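Local coordinates for protein probable acetyltransferase (Agrobacterium tumefaciens, PDB 2GE3) that probably transfers the acetyl group of acetyl coenzyme A, which it binds, to an acceptor substrate, as a member of the GNAT acetyltransferase family, at residues I10-A15 and M107-D112; A15-S20 and Q60-A65; H22-A27 and G67-W72; L51-N56 and W72-R77. All coordinates share one frame; numbering follows the deposited sequence.

Contact 1 (I10-A15 and M107-D112); sequences IKPIRA and MRRTLD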
loop_
_atom_site.group_PDB
_atom_site.type_symbol
_atom_site.label_atom_id
_atom_site.label_comp_id
_atom_site.label_asym_id
_atom_site.label_seq_id
_atom_site.Cartn_x
_atom_site.Cartn_y
_atom_site.Cartn_z
ATOM N N ILE A 10 -20.999 19.419 -5.221
ATOM C CA ILE A 10 -19.695 18.740 -5.270
ATOM C C ILE A 10 -18.716 19.648 -6.018
ATOM O O ILE A 10 -19.002 20.109 -7.075
ATOM C CB ILE A 10 -19.855 17.379 -5.967
ATOM C CG1 ILE A 10 -20.674 16.443 -5.071
ATOM C CG2 ILE A 10 -18.471 16.807 -6.373
ATOM C CD1 ILE A 10 -21.294 15.371 -5.766
ATOM N N LYS A 11 -17.549 19.906 -5.466
ATOM C CA LYS A 11 -16.590 20.779 -6.128
ATOM C C LYS A 11 -15.192 20.321 -5.724
ATOM O O LYS A 11 -15.056 19.628 -4.705
ATOM C CB LYS A 11 -16.813 22.222 -5.677
ATOM C CG LYS A 11 -16.840 22.309 -4.164
ATOM C CD LYS A 11 -17.408 23.616 -3.677
ATOM C CE LYS A 11 -18.793 23.912 -4.265
ATOM N NZ LYS A 11 -19.645 24.608 -3.240
ATOM N N PRO A 12 -14.156 20.703 -6.524
ATOM C CA PRO A 12 -12.760 20.435 -6.108
ATOM C C PRO A 12 -12.498 21.088 -4.775
ATOM O O PRO A 12 -13.119 22.073 -4.428
ATOM C CB PRO A 12 -11.883 20.994 -7.277
ATOM C CG PRO A 12 -12.851 20.993 -8.460
ATOM C CD PRO A 12 -14.232 21.362 -7.838
ATOM N N ILE A 13 -11.692 20.468 -3.949
ATOM C CA ILE A 13 -11.419 21.045 -2.655
ATOM C C ILE A 13 -10.532 22.324 -2.825
ATOM O O ILE A 13 -9.621 22.398 -3.711
ATOM C CB ILE A 13 -10.770 20.014 -1.705
ATOM C CG1 ILE A 13 -10.895 20.489 -0.237
ATOM C CG2 ILE A 13 -9.310 19.762 -2.135
ATOM C CD1 ILE A 13 -10.633 19.347 0.891
ATOM N N ARG A 14 -10.824 23.336 -1.995
ATOM C CA ARG A 14 -9.986 24.525 -1.925
ATOM C C ARG A 14 -9.436 24.699 -0.501
ATOM O O ARG A 14 -9.951 24.083 0.469
ATOM C CB ARG A 14 -10.805 25.723 -2.362
ATOM C CG ARG A 14 -11.289 25.648 -3.840
ATOM C CD ARG A 14 -11.924 26.994 -4.360
ATOM N NE ARG A 14 -12.921 27.525 -3.437
ATOM C CZ ARG A 14 -14.246 27.320 -3.484
ATOM N NH1 ARG A 14 -14.808 26.599 -4.451
ATOM N NH2 ARG A 14 -15.025 27.879 -2.565
ATOM N N ALA A 15 -8.390 25.526 -0.374
ATOM C CA ALA A 15 -7.743 25.858 0.912
ATOM C C ALA A 15 -8.719 26.158 2.074
ATOM O O ALA A 15 -8.461 25.791 3.223
ATOM C CB ALA A 15 -6.745 27.054 0.742
HETATM N N MSE A 107 -17.952 9.987 -6.458
HETATM C CA MSE A 107 -17.090 9.067 -7.185
HETATM C C MSE A 107 -16.983 9.361 -8.669
HETATM O O MSE A 107 -15.905 9.411 -9.171
HETATM C CB MSE A 107 -17.568 7.629 -7.059
HETATM C CG MSE A 107 -16.407 6.591 -6.972
HETATM SE SE MSE A 107 -17.137 5.050 -5.837
HETATM C CE MSE A 107 -18.138 6.302 -4.874
ATOM N N ARG A 108 -18.121 9.546 -9.369
ATOM C CA ARG A 108 -18.103 9.931 -10.775
ATOM C C ARG A 108 -17.276 11.136 -11.130
ATOM O O ARG A 108 -16.593 11.151 -12.177
ATOM C CB ARG A 108 -19.547 10.097 -11.304
ATOM C CG ARG A 108 -20.281 8.819 -11.146
ATOM C CD ARG A 108 -21.311 8.482 -12.129
ATOM N NE ARG A 108 -22.495 8.057 -11.425
ATOM C CZ ARG A 108 -23.002 6.838 -11.334
ATOM N NH1 ARG A 108 -22.450 5.693 -11.950
ATOM N NH2 ARG A 108 -24.141 6.792 -10.623
ATOM N N ARG A 109 -17.422 12.194 -10.333
ATOM C CA ARG A 109 -16.638 13.408 -10.539
ATOM C C ARG A 109 -15.160 13.142 -10.303
ATOM O O ARG A 109 -14.280 13.678 -11.014
ATOM C CB ARG A 109 -17.087 14.528 -9.592
ATOM C CG ARG A 109 -18.487 15.169 -10.002
ATOM C CD ARG A 109 -18.294 15.967 -11.365
ATOM N NE ARG A 109 -17.425 17.152 -11.180
ATOM C CZ ARG A 109 -17.813 18.275 -10.549
ATOM N NH1 ARG A 109 -19.032 18.359 -9.980
ATOM N NH2 ARG A 109 -16.977 19.302 -10.438
ATOM N N THR A 110 -14.871 12.381 -9.256
ATOM C CA THR A 110 -13.492 12.148 -8.820
ATOM C C THR A 110 -12.773 11.234 -9.829
ATOM O O THR A 110 -11.636 11.487 -10.152
ATOM C CB THR A 110 -13.430 11.609 -7.364
ATOM O OG1 THR A 110 -14.118 12.534 -6.507
ATOM C CG2 THR A 110 -11.917 11.403 -6.831
ATOM N N LEU A 111 -13.435 10.193 -10.331
ATOM C CA LEU A 111 -12.893 9.324 -11.391
ATOM C C LEU A 111 -12.711 10.007 -12.712
ATOM O O LEU A 111 -11.746 9.734 -13.485
ATOM C CB LEU A 111 -13.801 8.082 -11.575
ATOM C CG LEU A 111 -13.794 7.072 -10.376
ATOM C CD1 LEU A 111 -14.871 6.047 -10.593
ATOM C CD2 LEU A 111 -12.393 6.317 -10.227
ATOM N N ASP A 112 -13.686 10.848 -13.069
ATOM C CA ASP A 112 -13.507 11.579 -14.257
ATOM C C ASP A 112 -12.274 12.516 -14.171
ATOM O O ASP A 112 -11.447 12.554 -15.096
ATOM C CB ASP A 112 -14.766 12.304 -14.645
ATOM C CG ASP A 112 -15.046 12.128 -16.177
ATOM O OD1 ASP A 112 -15.388 10.957 -16.664
ATOM O OD2 ASP A 112 -14.834 13.137 -16.861
HETATM O O HOH W 1 -17.927 21.974 -9.766
#

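Contact 2 (A15-S20 and Q60-A65); sequences AEHVES and QFVAIA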
loop_
_atom_site.group_PDB
_atom_site.type_symbol
_atom_site.label_atom_id
_atom_site.label_comp_id
_atom_site.label_asym_id
_atom_site.label_seq_id
_atom_site.Cartn_x
_atom_site.Cartn_y
_atom_site.Cartn_z
ATOM N N ALA A 15 -8.390 25.526 -0.374
ATOM C CA ALA A 15 -7.743 25.858 0.912
ATOM C C ALA A 15 -8.719 26.158 2.074
ATOM O O ALA A 15 -8.461 25.791 3.223
ATOM C CB ALA A 15 -6.745 27.054 0.742
ATOM N N GLU A 16 -9.804 26.866 1.779
ATOM C CA GLU A 16 -10.789 27.230 2.791
ATOM C C GLU A 16 -11.552 26.008 3.436
ATOM O O GLU A 16 -12.008 26.085 4.580
ATOM C CB GLU A 16 -11.770 28.165 2.128
ATOM C CG GLU A 16 -12.754 27.463 1.245
ATOM C CD GLU A 16 -13.504 28.433 0.371
ATOM O OE1 GLU A 16 -13.062 28.621 -0.785
ATOM O OE2 GLU A 16 -14.510 29.028 0.863
ATOM N N HIS A 17 -11.664 24.899 2.691
ATOM C CA HIS A 17 -12.377 23.663 3.108
ATOM C C HIS A 17 -11.603 22.852 4.134
ATOM O O HIS A 17 -12.183 22.000 4.777
ATOM C CB HIS A 17 -12.663 22.751 1.872
ATOM C CG HIS A 17 -13.495 23.419 0.819
ATOM N ND1 HIS A 17 -14.646 24.121 1.126
ATOM C CD2 HIS A 17 -13.318 23.561 -0.519
ATOM C CE1 HIS A 17 -15.177 24.610 0.014
ATOM N NE2 HIS A 17 -14.392 24.280 -1.000
ATOM N N VAL A 18 -10.304 23.141 4.311
ATOM C CA VAL A 18 -9.433 22.309 5.155
ATOM C C VAL A 18 -9.959 21.944 6.589
ATOM O O VAL A 18 -9.968 20.757 6.993
ATOM C CB VAL A 18 -8.032 22.937 5.223
ATOM C CG1 VAL A 18 -7.212 22.404 6.391
ATOM C CG2 VAL A 18 -7.310 22.712 3.899
ATOM N N GLU A 19 -10.358 22.969 7.343
ATOM C CA GLU A 19 -10.978 22.811 8.652
ATOM C C GLU A 19 -12.333 22.044 8.704
ATOM O O GLU A 19 -12.470 21.120 9.487
ATOM C CB GLU A 19 -11.065 24.157 9.384
ATOM C CG GLU A 19 -9.757 24.975 9.459
ATOM C CD GLU A 19 -9.274 25.681 8.115
ATOM O OE1 GLU A 19 -9.974 25.673 7.042
ATOM O OE2 GLU A 19 -8.145 26.257 8.159
ATOM N N SER A 20 -13.341 22.449 7.925
ATOM C CA SER A 20 -14.559 21.632 7.695
ATOM C C SER A 20 -14.310 20.114 7.254
ATOM O O SER A 20 -14.942 19.156 7.773
ATOM C CB SER A 20 -15.366 22.331 6.626
ATOM O OG SER A 20 -16.706 21.935 6.709
ATOM N N GLN A 60 -9.510 15.624 -5.780
ATOM C CA GLN A 60 -9.977 15.660 -4.452
ATOM C C GLN A 60 -11.217 16.533 -4.406
ATOM O O GLN A 60 -11.157 17.717 -4.672
ATOM C CB GLN A 60 -8.907 16.155 -3.485
ATOM C CG GLN A 60 -9.372 16.198 -2.012
ATOM C CD GLN A 60 -8.156 16.474 -1.076
ATOM O OE1 GLN A 60 -7.237 17.284 -1.417
ATOM N NE2 GLN A 60 -8.105 15.736 0.051
ATOM N N PHE A 61 -12.351 15.921 -4.087
ATOM C CA PHE A 61 -13.635 16.602 -4.198
ATOM C C PHE A 61 -14.341 16.603 -2.865
ATOM O O PHE A 61 -14.225 15.645 -2.088
ATOM C CB PHE A 61 -14.492 15.883 -5.272
ATOM C CG PHE A 61 -14.033 16.164 -6.675
ATOM C CD1 PHE A 61 -12.902 15.527 -7.213
ATOM C CD2 PHE A 61 -14.665 17.146 -7.419
ATOM C CE1 PHE A 61 -12.411 15.907 -8.517
ATOM C CE2 PHE A 61 -14.205 17.493 -8.679
ATOM C CZ PHE A 61 -13.078 16.880 -9.221
ATOM N N VAL A 62 -15.112 17.674 -2.605
ATOM C CA VAL A 62 -15.880 17.763 -1.346
ATOM C C VAL A 62 -17.343 17.893 -1.661
ATOM O O VAL A 62 -17.681 18.443 -2.699
ATOM C CB VAL A 62 -15.361 18.833 -0.395
ATOM C CG1 VAL A 62 -14.088 18.299 0.209
ATOM C CG2 VAL A 62 -15.241 20.251 -1.129
ATOM N N ALA A 63 -18.194 17.313 -0.815
ATOM C CA ALA A 63 -19.602 17.637 -0.945
ATOM C C ALA A 63 -19.941 18.634 0.126
ATOM O O ALA A 63 -19.705 18.402 1.302
ATOM C CB ALA A 63 -20.462 16.412 -0.861
ATOM N N ILE A 64 -20.582 19.712 -0.306
ATOM C CA ILE A 64 -20.850 20.858 0.515
ATOM C C ILE A 64 -22.374 21.045 0.741
ATOM O O ILE A 64 -23.179 21.099 -0.253
ATOM C CB ILE A 64 -20.217 22.148 -0.119
ATOM C CG1 ILE A 64 -18.800 22.255 0.403
ATOM C CG2 ILE A 64 -20.907 23.436 0.405
ATOM C CD1 ILE A 64 -17.983 21.907 -0.490
ATOM N N ALA A 65 -22.762 21.095 2.009
ATOM C CA ALA A 65 -24.162 21.387 2.333
ATOM C C ALA A 65 -24.235 22.455 3.445
ATOM O O ALA A 65 -23.657 22.310 4.542
ATOM C CB ALA A 65 -24.970 20.094 2.737
#

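Contact 3 (H22-A27 and G67-W72); sequences HRALDA and GDVIGW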
loop_
_atom_site.group_PDB
_atom_site.type_symbol
_atom_site.label_atom_id
_atom_site.label_comp_id
_atom_site.label_asym_id
_atom_site.label_seq_id
_atom_site.Cartn_x
_atom_site.Cartn_y
_atom_site.Cartn_z
ATOM N N HIS A 22 -11.500 18.428 7.853
ATOM C CA HIS A 22 -10.855 17.709 8.919
ATOM C C HIS A 22 -11.870 17.229 9.925
ATOM O O HIS A 22 -11.685 16.133 10.483
ATOM C CB HIS A 22 -9.876 18.639 9.626
ATOM C CG HIS A 22 -9.368 18.125 10.940
ATOM N ND1 HIS A 22 -8.380 17.163 11.033
ATOM C CD2 HIS A 22 -9.689 18.459 12.219
ATOM C CE1 HIS A 22 -8.102 16.942 12.308
ATOM N NE2 HIS A 22 -8.896 17.692 13.052
ATOM N N ARG A 23 -12.896 18.058 10.214
ATOM C CA ARG A 23 -14.027 17.633 11.052
ATOM C C ARG A 23 -14.844 16.451 10.502
ATOM O O ARG A 23 -15.268 15.592 11.268
ATOM C CB ARG A 23 -14.973 18.795 11.330
ATOM C CG ARG A 23 -14.263 19.920 12.042
ATOM C CD ARG A 23 -15.213 20.986 12.584
ATOM N NE ARG A 23 -15.854 21.824 11.574
ATOM C CZ ARG A 23 -15.382 23.008 11.175
ATOM N NH1 ARG A 23 -14.231 23.485 11.661
ATOM N NH2 ARG A 23 -16.052 23.719 10.287
ATOM N N ALA A 24 -15.113 16.458 9.197
ATOM C CA ALA A 24 -15.802 15.389 8.438
ATOM C C ALA A 24 -15.018 14.088 8.548
ATOM O O ALA A 24 -15.547 13.059 8.892
ATOM C CB ALA A 24 -15.874 15.820 6.979
ATOM N N LEU A 25 -13.717 14.192 8.321
ATOM C CA LEU A 25 -12.826 13.087 8.343
ATOM C C LEU A 25 -12.724 12.545 9.792
ATOM O O LEU A 25 -12.727 11.322 10.073
ATOM C CB LEU A 25 -11.484 13.548 7.733
ATOM C CG LEU A 25 -10.283 12.640 7.651
ATOM C CD1 LEU A 25 -10.550 11.387 6.812
ATOM C CD2 LEU A 25 -9.123 13.398 7.042
ATOM N N ASP A 26 -12.688 13.462 10.729
ATOM C CA ASP A 26 -12.613 13.071 12.117
ATOM C C ASP A 26 -13.906 12.381 12.630
ATOM O O ASP A 26 -13.832 11.358 13.335
ATOM C CB ASP A 26 -12.282 14.309 12.936
ATOM C CG ASP A 26 -11.798 13.968 14.302
ATOM O OD1 ASP A 26 -10.845 13.148 14.438
ATOM O OD2 ASP A 26 -12.446 14.471 15.242
ATOM N N ALA A 27 -15.071 12.941 12.274
ATOM C CA ALA A 27 -16.395 12.343 12.573
ATOM C C ALA A 27 -16.543 10.916 11.992
ATOM O O ALA A 27 -16.879 10.003 12.700
ATOM C CB ALA A 27 -17.513 13.243 12.079
ATOM N N GLY A 67 -22.734 25.380 3.522
ATOM C CA GLY A 67 -21.360 25.729 3.828
ATOM C C GLY A 67 -20.464 24.644 4.440
ATOM O O GLY A 67 -19.249 24.810 4.403
ATOM N N ASP A 68 -21.003 23.568 5.013
ATOM C CA ASP A 68 -20.143 22.534 5.665
ATOM C C ASP A 68 -19.711 21.471 4.616
ATOM O O ASP A 68 -20.473 21.225 3.696
ATOM C CB ASP A 68 -20.913 21.830 6.821
ATOM C CG ASP A 68 -21.302 22.794 8.025
ATOM O OD1 ASP A 68 -20.387 23.182 8.807
ATOM O OD2 ASP A 68 -22.524 23.110 8.255
ATOM N N VAL A 69 -18.517 20.856 4.785
ATOM C CA VAL A 69 -18.087 19.621 4.095
ATOM C C VAL A 69 -18.836 18.461 4.762
ATOM O O VAL A 69 -18.675 18.209 5.959
ATOM C CB VAL A 69 -16.500 19.357 4.069
ATOM C CG1 VAL A 69 -16.142 17.897 3.550
ATOM C CG2 VAL A 69 -15.722 20.429 3.217
ATOM N N ILE A 70 -19.708 17.796 3.991
ATOM C CA ILE A 70 -20.442 16.637 4.512
ATOM C C ILE A 70 -19.963 15.306 3.869
ATOM O O ILE A 70 -20.420 14.226 4.222
ATOM C CB ILE A 70 -21.987 16.857 4.411
ATOM C CG1 ILE A 70 -22.366 17.332 3.031
ATOM C CG2 ILE A 70 -22.488 17.962 5.332
ATOM C CD1 ILE A 70 -23.185 16.372 2.286
ATOM N N GLY A 71 -18.945 15.395 3.014
ATOM C CA GLY A 71 -18.466 14.245 2.311
ATOM C C GLY A 71 -17.278 14.624 1.460
ATOM O O GLY A 71 -17.112 15.769 1.187
ATOM N N TRP A 72 -16.471 13.620 1.072
ATOM C CA TRP A 72 -15.262 13.825 0.276
ATOM C C TRP A 72 -14.938 12.539 -0.476
ATOM O O TRP A 72 -15.375 11.476 -0.125
ATOM C CB TRP A 72 -14.083 14.210 1.146
ATOM C CG TRP A 72 -13.535 13.044 1.924
ATOM C CD1 TRP A 72 -12.483 12.229 1.564
ATOM C CD2 TRP A 72 -14.013 12.563 3.184
ATOM N NE1 TRP A 72 -12.248 11.328 2.554
ATOM C CE2 TRP A 72 -13.179 11.502 3.556
ATOM C CE3 TRP A 72 -15.059 12.979 4.067
ATOM C CZ2 TRP A 72 -13.365 10.763 4.766
ATOM C CZ3 TRP A 72 -15.225 12.248 5.307
ATOM C CH2 TRP A 72 -14.401 11.169 5.610
#

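Contact 4 (L51-N56 and W72-R77); sequences LDMIEN and WCDIRR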
loop_
_atom_site.group_PDB
_atom_site.type_symbol
_atom_site.label_atom_id
_atom_site.label_comp_id
_atom_site.label_asym_id
_atom_site.label_seq_id
_atom_site.Cartn_x
_atom_site.Cartn_y
_atom_site.Cartn_z
ATOM N N LEU A 51 -3.109 21.118 0.825
ATOM C CA LEU A 51 -2.297 22.072 0.023
ATOM C C LEU A 51 -1.504 21.370 -1.069
ATOM O O LEU A 51 -1.541 21.804 -2.185
ATOM C CB LEU A 51 -1.416 22.986 0.905
ATOM C CG LEU A 51 -2.030 24.355 1.369
ATOM C CD1 LEU A 51 -3.587 24.520 1.300
ATOM C CD2 LEU A 51 -1.480 24.749 2.746
ATOM N N ASP A 52 -0.843 20.270 -0.738
ATOM C CA ASP A 52 -0.061 19.443 -1.681
ATOM C C ASP A 52 -0.888 18.832 -2.840
ATOM O O ASP A 52 -0.480 18.834 -4.012
ATOM C CB ASP A 52 0.570 18.297 -0.872
ATOM C CG ASP A 52 1.642 17.520 -1.638
ATOM O OD1 ASP A 52 2.552 18.129 -2.259
ATOM O OD2 ASP A 52 1.611 16.270 -1.577
HETATM N N MSE A 53 -2.037 18.263 -2.500
HETATM C CA MSE A 53 -2.943 17.734 -3.492
HETATM C C MSE A 53 -3.389 18.790 -4.525
HETATM O O MSE A 53 -3.337 18.540 -5.726
HETATM C CB MSE A 53 -4.150 17.170 -2.776
HETATM C CG MSE A 53 -3.724 16.082 -1.802
HETATM SE SE MSE A 53 -3.862 14.319 -2.664
HETATM C CE MSE A 53 -5.777 13.953 -2.020
ATOM N N ILE A 54 -3.841 19.950 -4.043
ATOM C CA ILE A 54 -4.233 21.039 -4.895
ATOM C C ILE A 54 -3.044 21.440 -5.804
ATOM O O ILE A 54 -3.199 21.609 -7.001
ATOM C CB ILE A 54 -4.714 22.239 -4.051
ATOM C CG1 ILE A 54 -6.021 21.872 -3.338
ATOM C CG2 ILE A 54 -4.846 23.517 -4.894
ATOM C CD1 ILE A 54 -6.526 22.960 -2.382
ATOM N N GLU A 55 -1.858 21.532 -5.228
ATOM C CA GLU A 55 -0.719 22.105 -5.919
ATOM C C GLU A 55 -0.255 21.184 -7.048
ATOM O O GLU A 55 0.039 21.644 -8.170
ATOM C CB GLU A 55 0.391 22.478 -4.914
ATOM C CG GLU A 55 0.359 23.976 -4.328
ATOM C CD GLU A 55 -1.051 24.678 -4.037
ATOM O OE1 GLU A 55 -1.412 25.538 -4.907
ATOM O OE2 GLU A 55 -1.745 24.449 -2.957
ATOM N N ASN A 56 -0.269 19.891 -6.743
ATOM C CA ASN A 56 0.076 18.816 -7.668
ATOM C C ASN A 56 -1.090 18.199 -8.434
ATOM O O ASN A 56 -0.951 17.128 -9.049
ATOM C CB ASN A 56 0.812 17.738 -6.910
ATOM C CG ASN A 56 2.011 18.290 -6.215
ATOM O OD1 ASN A 56 2.723 19.136 -6.777
ATOM N ND2 ASN A 56 2.215 17.886 -4.977
ATOM N N TRP A 72 -16.471 13.620 1.072
ATOM C CA TRP A 72 -15.262 13.825 0.276
ATOM C C TRP A 72 -14.938 12.539 -0.476
ATOM O O TRP A 72 -15.375 11.476 -0.125
ATOM C CB TRP A 72 -14.083 14.210 1.146
ATOM C CG TRP A 72 -13.535 13.044 1.924
ATOM C CD1 TRP A 72 -12.483 12.229 1.564
ATOM C CD2 TRP A 72 -14.013 12.563 3.184
ATOM N NE1 TRP A 72 -12.248 11.328 2.554
ATOM C CE2 TRP A 72 -13.179 11.502 3.556
ATOM C CE3 TRP A 72 -15.059 12.979 4.067
ATOM C CZ2 TRP A 72 -13.365 10.763 4.766
ATOM C CZ3 TRP A 72 -15.225 12.248 5.307
ATOM C CH2 TRP A 72 -14.401 11.169 5.610
ATOM N N CYS A 73 -14.172 12.678 -1.537
ATOM C CA CYS A 73 -13.680 11.549 -2.245
ATOM C C CYS A 73 -12.346 12.040 -2.767
ATOM O O CYS A 73 -12.261 13.120 -3.353
ATOM C CB CYS A 73 -14.692 11.147 -3.359
ATOM S SG CYS A 73 -14.202 9.757 -4.404
ATOM N N ASP A 74 -11.316 11.224 -2.647
ATOM C CA ASP A 74 -10.044 11.657 -3.154
ATOM C C ASP A 74 -9.163 10.531 -3.720
ATOM O O ASP A 74 -9.350 9.344 -3.426
ATOM C CB ASP A 74 -9.297 12.585 -2.191
ATOM C CG ASP A 74 -9.008 11.969 -0.809
ATOM O OD1 ASP A 74 -8.792 10.727 -0.680
ATOM O OD2 ASP A 74 -8.940 12.782 0.176
ATOM N N ILE A 75 -8.265 10.918 -4.621
ATOM C CA ILE A 75 -7.397 9.914 -5.251
ATOM C C ILE A 75 -5.934 10.349 -5.007
ATOM O O ILE A 75 -5.542 11.440 -5.447
ATOM C CB ILE A 75 -7.777 9.594 -6.756
ATOM C CG1 ILE A 75 -9.181 8.980 -6.841
ATOM C CG2 ILE A 75 -6.757 8.602 -7.433
ATOM C CD1 ILE A 75 -9.772 8.704 -8.265
ATOM N N ARG A 76 -5.180 9.557 -4.233
ATOM C CA ARG A 76 -3.735 9.780 -4.086
ATOM C C ARG A 76 -2.909 8.973 -5.112
ATOM O O ARG A 76 -2.922 7.719 -5.124
ATOM C CB ARG A 76 -3.262 9.564 -2.643
ATOM C CG ARG A 76 -3.324 8.072 -2.122
ATOM C CD ARG A 76 -2.909 7.927 -0.612
ATOM N NE ARG A 76 -3.556 9.069 0.057
ATOM C CZ ARG A 76 -4.784 9.024 0.545
ATOM N NH1 ARG A 76 -5.461 7.858 0.485
ATOM N NH2 ARG A 76 -5.321 10.129 1.088
ATOM N N ARG A 77 -2.217 9.722 -5.987
ATOM C CA ARG A 77 -1.166 9.199 -6.883
ATOM C C ARG A 77 -0.009 8.462 -6.159
ATOM O O ARG A 77 0.551 8.993 -5.211
ATOM C CB ARG A 77 -0.593 10.303 -7.755
ATOM C CG ARG A 77 -0.029 9.760 -9.067
ATOM C CD ARG A 77 0.488 10.869 -9.984
ATOM N NE ARG A 77 1.051 10.340 -11.210
ATOM C CZ ARG A 77 1.880 11.028 -12.011
ATOM N NH1 ARG A 77 2.256 12.270 -11.691
ATOM N NH2 ARG A 77 2.352 10.492 -13.142
#

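Contact 1 (I10-A15 and M107-D112)
In this GNAT-type fold, strand 9-12 is an outermost strand of the mixed sheet within this chain, and across segments 10-15 and 107-112 the touching is done on the helix side by Arg109. This residue spans the gap between backbones whose nearest CA atoms, those of Ile10 and Arg109, are 8.1 Å apart. Its chain leaves the helix with CG anti to the carbonyl carbon (chi1 -74°) and then bends at chi2 and chi3, which brings the guanidinium to the backbone of the strand at Ile10. NH1 of Arg109 lies 3.4 Å from O of Ile10, a weak hydrogen bond with an N-H...O angle of 134°. A water doubles this link: it accepts a bond from Arg109 NH2 at 2.9 Å and gives a weak one to Ile10 O. CG2 of Ile10 lies over one face of the guanidinium, 4.0 Å from Arg109 NH1, and equally close to Arg109 CG. Pro12 adds a looser approach, its CD 4.3 Å from Arg109 NH2. Ile10 also packs on Leu102, Arg105 and Leu106 of the same helix. With one direct bond weak and bent, and the other route running through water, the arginine probably contributes more by laying its aliphatic chain over Ile10 than by electrostatic strength.

Contact 2 (A15-S20 and Q60-A65)
His17 presents its imidazole to two branched side chains of strand 60-65, Val62 and Ile64, which point to the same side of that strand. The ring is placed by a chi1 of -59°, with CG anti to the carbonyl carbon. In this pose one face receives CG2 of Val62, which stands 4.1 Å from the ring centroid and 19° off the ring normal: a CH-pi contact. The methyl is displaced toward the rim, and its nearest ring atom is His17 CD2, 3.9 Å from Val62 CG2. Val62 itself has CG1 anti to its carbonyl carbon (chi1 -75°), which leaves CG2 between the backbone N and the carbonyl carbon, directed at the ring. Ile64 approaches at about a right angle to His17, its CD1 3.9 Å from His17 CE1. On the opposite face of the imidazole, CG of Glu16 lies 3.8 Å above the ring plane and over its centre, so the ring is sandwiched between aliphatic groups. The contact sets the beginning of the 18-29 helical region against strand 60-65. That strand pairs with strand 9-12 through Lys11 and Val62, while Val18 turns to Leu43 and Arg47 of helix 43-55.

Contact 3 (H22-A27 and G67-W72)
A chi1 of 74° puts CG of Trp72 between its backbone N and carbonyl carbon, and the six-membered part of the indole reaches helix 18-29. Leu25 answers with CG opposite its backbone N (chi1 177°), its side chain crossing that of Trp72 at about a right angle. CD1 of Leu25 touches Trp72 CZ2 at 3.5 Å, while Leu25 CB lies over one face of the indole, toward the rim. Ala24 points its CB at the strand, 4.0 Å from both Val69 CG1 and Trp72 CZ3 and 3.8 Å from Val69 O. Its carbonyl is met too, Ala24 O lying 3.7 Å from Trp72 CZ3. Small size at Ala24 goes with a close backbone approach, its CA being 6.2 Å from that of Ile70; the axes of the short segments, helix 22-27 and strand 68-72, come within 7.8 Å at 53°. Ile70 and Gly71 share Ala63 as their partner on strand 60-65, a classic beta bulge. Phe21 meets the Trp72 ring edge-to-face. Between segments 22-27 and 67-72 the interactions are mainly apolar packing, to which Ser20 OG, one turn earlier, adds a polar tie by its hydrogen bond with Val69 N. The side chain of Trp72 is about 7 Å from the bound acetyl coenzyme A, so this packing backs the neighbourhood of the cofactor.

Contact 4 (L51-N56 and W72-R77)
The methyl end of selenomethionine Met53 meets the buried side chain of Asp74: Met53 carries the helix side of the contact between helix 43-55 and strand 68-77, and its closest approach is to this aspartate. CE of Met53 lies 3.8 Å from Asp74 CB and 4.0 Å from both CG and OD2 of that aspartate, so the methyl rests alongside the carboxylate stem. A longer approach brings Met53 CE to 4.3 Å from Ile75 O. The two side chains cross at about a right angle. Met53 starts with CG anti to its carbonyl carbon (chi1 -59°) and bends at chi2 and chi3, turning CE onto the strand, whereas Asp74 holds CG between its backbone N and carbonyl carbon (chi1 59°), with Met53 CE near CB, CG and OD2.

In the next shell, the two carboxylate oxygens of Asp74 have different neighbours. Gln60 NE2 gives OD2 a weak hydrogen bond, and Arg76 NH2 stands 3.9 Å from Asp74 OD1 in a long salt bridge. That oxygen is well out of the guanidinium plane, so the link is one of charges only. Gln60 also packs on Met53, which places the amide beside both partners.

Farther out, backbone bonds fix strand 68-77 between its sheet neighbours: Cys73 pairs with Phe61 of strand 60-65, and Asp74 and Arg76 with Gly90 and Thr88 of strand 86-93. Ile75, whose CB points away from helix 43-55, packs on Thr110 and Ala114 of helix 102-117, so the two helices cover opposite faces of the strand.

In the fold
All four contacts dock helical segments on one mixed sheet, at its neighbouring strands 9-12, 60-65 and 68-77. Contacts 2 and 3 are closest, with centres 7 Å apart; both use helix 18-29, and their strands pair directly. Contact 1 lies 10 Å from contacts 2 and 4, and contacts 3 and 4 are 15 Å apart at different places along strand 68-77, sharing Trp72. Along the chain, contacts 2, 3 and 4 are nested inside the loop closed by contact 1, and their segments alternate with one another. Helices 18-29, 43-55 and 102-117 are thereby fastened to the three neighbouring strands at the 9-12 side of the sheet, with side chains about 7 Å (Trp72) to 13 Å (Val62) from the bound acetyl coenzyme A.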